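Local coordinates for protein plantazolicin methyltransferase BamL (Bacillus amyloliquefaciens subsp. plantarum, PDB 5DLY) that probably transfers a methyl group from S-adenosylmethionine to the amino end of the antibiotic plantazolicin, at residues 121-127 and 149-155. Residues are numbered along the deposited sequence; the frame is centred on the assembly and turned at random.
Sequences SKKQDII and LLSDQSC
Gln-124 pairs in parallel with Leu-150, held by backbone bonds on both sides of it, its N to Leu-149 O at 2.7 Å and its O to Ser-151 N at 3.0 Å; after the chain turns at Asp-125 and at Asp-152 and Gln-153, parallel pairing resumes at Ile-126 and Cys-155, flanked by Cys-155 N on Asp-125 O and Ile-127 N on Cys-155 O. Between the two pairings lies a hydroxyl-carboxylate bond. Ser-151 OG gives its proton to Asp-125 OD1 at 2.7 Å, meeting the anti lone pair, and the serine's chi1 of 77° holds OG between its own backbone N and carbonyl carbon, turned to the carboxylate. Asp-125 OD2 has its own partners, a salt bridge to Arg-58 and the backbone N of Tyr-61; both oxygens are engaged, and the arginine probably favours the ionised form. Ser-154 OG donates to Ser-151 O at 2.8 Å, a bond that spans the corner at Asp-152 and Gln-153. This is the end of the sheet at which strands 124-130 and 154-160 begin, neighbours in the seven-stranded Rossmann-like sheet of class I methyltransferases, with helix 139-148 making the crossover between them; strand 62-66 lies along the other side of 124-130. Lys-123 CB sits against Ser-151 CA, 3.6 Å away, and the chain, bent at chi2, lays CD near Leu-149 O, while its amine leads off. The Gln-124 side chain bends back at chi2 (-66°), and NE2 bonds Lys-122 O, which lies in the amide plane, though NE2 stands above the plane of that carbonyl. On the buried side Ile-127 CD1 meets Leu-150 CD2 at 3.7 Å, the two side chains crossing at a slant, and reaches Leu-149 CB more loosely.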
ATOM      1  N   SER A 121     -14.125  -0.278  14.514  1.00 17.55           N
ATOM      2  CA  SER A 121     -14.659  -1.491  15.123  1.00 18.30           C
ATOM      3  C   SER A 121     -15.365  -2.381  14.102  1.00 18.15           C
ATOM      4  O   SER A 121     -15.275  -3.607  14.178  1.00 19.31           O
ATOM      5  CB  SER A 121     -15.594  -1.153  16.285  1.00 18.97           C
ATOM      6  OG  SER A 121     -16.485  -0.117  15.934  1.00 20.66           O
ATOM      7  N   LYS A 122     -16.060  -1.767  13.148  1.00 17.49           N
ATOM      8  CA  LYS A 122     -16.705  -2.526  12.078  1.00 17.31           C
ATOM      9  C   LYS A 122     -15.624  -3.170  11.220  1.00 16.19           C
ATOM     10  O   LYS A 122     -14.628  -2.523  10.881  1.00 16.16           O
ATOM     11  CB  LYS A 122     -17.567  -1.613  11.209  1.00 18.75           C
ATOM     12  CG  LYS A 122     -18.739  -0.984  11.938  1.00 20.90           C
ATOM     13  CD  LYS A 122     -19.234   0.257  11.213  1.00 23.20           C
ATOM     14  CE  LYS A 122     -20.377   0.917  11.970  1.00 24.80           C
ATOM     15  NZ  LYS A 122     -21.612   0.081  11.986  1.00 26.52           N
ATOM     16  N   LYS A 123     -15.814  -4.442  10.884  1.00 15.10           N
ATOM     17  CA  LYS A 123     -14.847  -5.143  10.046  1.00 14.74           C
ATOM     18  C   LYS A 123     -14.804  -4.523   8.651  1.00 13.88           C
ATOM     19  O   LYS A 123     -15.807  -3.982   8.157  1.00 14.25           O
ATOM     20  CB  LYS A 123     -15.147  -6.643   9.976  1.00 15.67           C
ATOM     21  CG  LYS A 123     -15.287  -7.324  11.332  1.00 17.37           C
ATOM     22  CD  LYS A 123     -14.015  -7.259  12.161  1.00 18.81           C
ATOM     23  CE  LYS A 123     -14.175  -8.006  13.482  1.00 20.25           C
ATOM     24  NZ  LYS A 123     -15.123  -7.317  14.403  1.00 23.81           N
ATOM     25  N   GLN A 124     -13.633  -4.605   8.028  1.00 12.47           N
ATOM     26  CA  GLN A 124     -13.351  -3.923   6.768  1.00 11.54           C
ATOM     27  C   GLN A 124     -13.236  -4.918   5.624  1.00 11.33           C
ATOM     28  O   GLN A 124     -12.652  -5.995   5.788  1.00 11.37           O
ATOM     29  CB  GLN A 124     -12.044  -3.139   6.881  1.00 11.00           C
ATOM     30  CG  GLN A 124     -12.061  -2.097   7.986  1.00 10.92           C
ATOM     31  CD  GLN A 124     -13.049  -0.977   7.708  1.00 10.58           C
ATOM     32  OE1 GLN A 124     -12.863  -0.181   6.784  1.00 10.75           O
ATOM     33  NE2 GLN A 124     -14.106  -0.902   8.523  1.00 11.21           N
ATOM     34  N   ASP A 125     -13.776  -4.551   4.466  1.00 11.16           N
ATOM     35  CA  ASP A 125     -13.722  -5.408   3.287  1.00 11.29           C
ATOM     36  C   ASP A 125     -12.358  -5.322   2.595  1.00 10.78           C
ATOM     37  O   ASP A 125     -11.850  -6.323   2.088  1.00 10.77           O
ATOM     38  CB  ASP A 125     -14.840  -5.053   2.299  1.00 11.56           C
ATOM     39  CG  ASP A 125     -16.208  -5.577   2.726  1.00 12.17           C
ATOM     40  OD1 ASP A 125     -16.299  -6.425   3.643  1.00 12.17           O
ATOM     41  OD2 ASP A 125     -17.206  -5.124   2.125  1.00 12.39           O
ATOM     42  N   ILE A 126     -11.781  -4.122   2.572  1.00 10.53           N
ATOM     43  CA  ILE A 126     -10.450  -3.903   2.010  1.00 10.28           C
ATOM     44  C   ILE A 126      -9.630  -3.052   2.957  1.00  9.75           C
ATOM     45  O   ILE A 126     -10.096  -2.019   3.430  1.00  9.38           O
ATOM     46  CB  ILE A 126     -10.519  -3.204   0.631  1.00 10.90           C
ATOM     47  CG1 ILE A 126     -11.401  -4.023  -0.329  1.00 12.17           C
ATOM     48  CG2 ILE A 126      -9.115  -2.969   0.071  1.00 11.26           C
ATOM     49  CD1 ILE A 126     -11.634  -3.376  -1.675  1.00 13.37           C
ATOM     50  N   ILE A 127      -8.414  -3.510   3.225  1.00  8.89           N
ATOM     51  CA  ILE A 127      -7.420  -2.732   3.941  1.00  8.59           C
ATOM     52  C   ILE A 127      -6.248  -2.538   2.978  1.00  8.56           C
ATOM     53  O   ILE A 127      -5.723  -3.502   2.433  1.00  8.53           O
ATOM     54  CB  ILE A 127      -6.996  -3.427   5.259  1.00  8.65           C
ATOM     55  CG1 ILE A 127      -8.223  -3.669   6.151  1.00  8.68           C
ATOM     56  CG2 ILE A 127      -5.930  -2.603   5.972  1.00  8.50           C
ATOM     57  CD1 ILE A 127      -7.951  -4.476   7.409  1.00  8.51           C
ATOM     58  N   LEU A 149      -9.328  -7.001  11.954  1.00 12.59           N
ATOM     59  CA  LEU A 149     -10.335  -6.103  11.385  1.00 12.24           C
ATOM     60  C   LEU A 149     -10.894  -6.582  10.045  1.00 12.13           C
ATOM     61  O   LEU A 149     -11.791  -5.952   9.501  1.00 12.18           O
ATOM     62  CB  LEU A 149      -9.773  -4.679  11.246  1.00 12.53           C
ATOM     63  CG  LEU A 149      -9.673  -3.850  12.526  1.00 13.04           C
ATOM     64  CD1 LEU A 149      -8.956  -2.539  12.241  1.00 13.65           C
ATOM     65  CD2 LEU A 149     -11.059  -3.585  13.104  1.00 13.45           C
ATOM     66  N   LEU A 150     -10.379  -7.685   9.523  1.00 12.14           N
ATOM     67  CA  LEU A 150     -10.866  -8.205   8.235  1.00 12.10           C
ATOM     68  C   LEU A 150     -12.268  -8.795   8.350  1.00 12.67           C
ATOM     69  O   LEU A 150     -12.558  -9.555   9.281  1.00 13.28           O
ATOM     70  CB  LEU A 150      -9.904  -9.246   7.666  1.00 12.51           C
ATOM     71  CG  LEU A 150      -8.571  -8.734   7.122  1.00 12.33           C
ATOM     72  CD1 LEU A 150      -7.688  -9.935   6.799  1.00 12.45           C
ATOM     73  CD2 LEU A 150      -8.739  -7.816   5.914  1.00 12.95           C
ATOM     74  N   SER A 151     -13.133  -8.423   7.410  1.00 12.49           N
ATOM     75  CA  SER A 151     -14.469  -9.006   7.309  1.00 12.81           C
ATOM     76  C   SER A 151     -14.377 -10.448   6.816  1.00 13.33           C
ATOM     77  O   SER A 151     -13.295 -10.931   6.437  1.00 13.13           O
ATOM     78  CB  SER A 151     -15.348  -8.169   6.372  1.00 12.90           C
ATOM     79  OG  SER A 151     -15.025  -8.431   5.014  1.00 13.08           O
ATOM     80  N   ASP A 152     -15.514 -11.140   6.800  1.00 13.94           N
ATOM     81  CA  ASP A 152     -15.546 -12.522   6.330  1.00 14.21           C
ATOM     82  C   ASP A 152     -15.181 -12.671   4.845  1.00 14.11           C
ATOM     83  O   ASP A 152     -14.774 -13.742   4.425  1.00 14.53           O
ATOM     84  CB  ASP A 152     -16.919 -13.154   6.603  1.00 15.41           C
ATOM     85  CG  ASP A 152     -17.212 -13.305   8.088  1.00 16.28           C
ATOM     86  OD1 ASP A 152     -16.267 -13.240   8.898  1.00 17.33           O
ATOM     87  OD2 ASP A 152     -18.393 -13.509   8.451  1.00 17.28           O
ATOM     88  N   GLN A 153     -15.340 -11.596   4.071  1.00 13.73           N
ATOM     89  CA  GLN A 153     -14.939 -11.561   2.660  1.00 13.99           C
ATOM     90  C   GLN A 153     -14.097 -10.315   2.437  1.00 12.38           C
ATOM     91  O   GLN A 153     -14.626  -9.218   2.253  1.00 12.06           O
ATOM     92  CB  GLN A 153     -16.161 -11.537   1.742  1.00 16.09           C
ATOM     93  CG  GLN A 153     -16.936 -12.849   1.713  1.00 18.82           C
ATOM     94  CD  GLN A 153     -18.142 -12.802   0.797  1.00 20.71           C
ATOM     95  OE1 GLN A 153     -18.949 -11.874   0.860  1.00 23.15           O
ATOM     96  NE2 GLN A 153     -18.271 -13.802  -0.062  1.00 22.38           N
ATOM     97  N   SER A 154     -12.778 -10.478   2.446  1.00 11.23           N
ATOM     98  CA  SER A 154     -11.907  -9.311   2.540  1.00 10.52           C
ATOM     99  C   SER A 154     -10.485  -9.580   2.086  1.00 10.50           C
ATOM    100  O   SER A 154     -10.059 -10.727   1.944  1.00 10.63           O
ATOM    101  CB  SER A 154     -11.860  -8.811   3.990  1.00 10.40           C
ATOM    102  OG  SER A 154     -11.332  -9.834   4.826  1.00 10.12           O
ATOM    103  N   CYS A 155      -9.734  -8.494   1.908  1.00 10.34           N
ATOM    104  CA  CYS A 155      -8.303  -8.613   1.687  1.00 10.18           C
ATOM    105  C   CYS A 155      -7.549  -7.400   2.201  1.00  9.59           C
ATOM    106  O   CYS A 155      -8.083  -6.288   2.217  1.00  9.37           O
ATOM    107  CB  CYS A 155      -7.979  -8.837   0.203  1.00 10.91           C
ATOM    108  SG  CYS A 155      -8.543  -7.495  -0.854  1.00 13.11           S
TER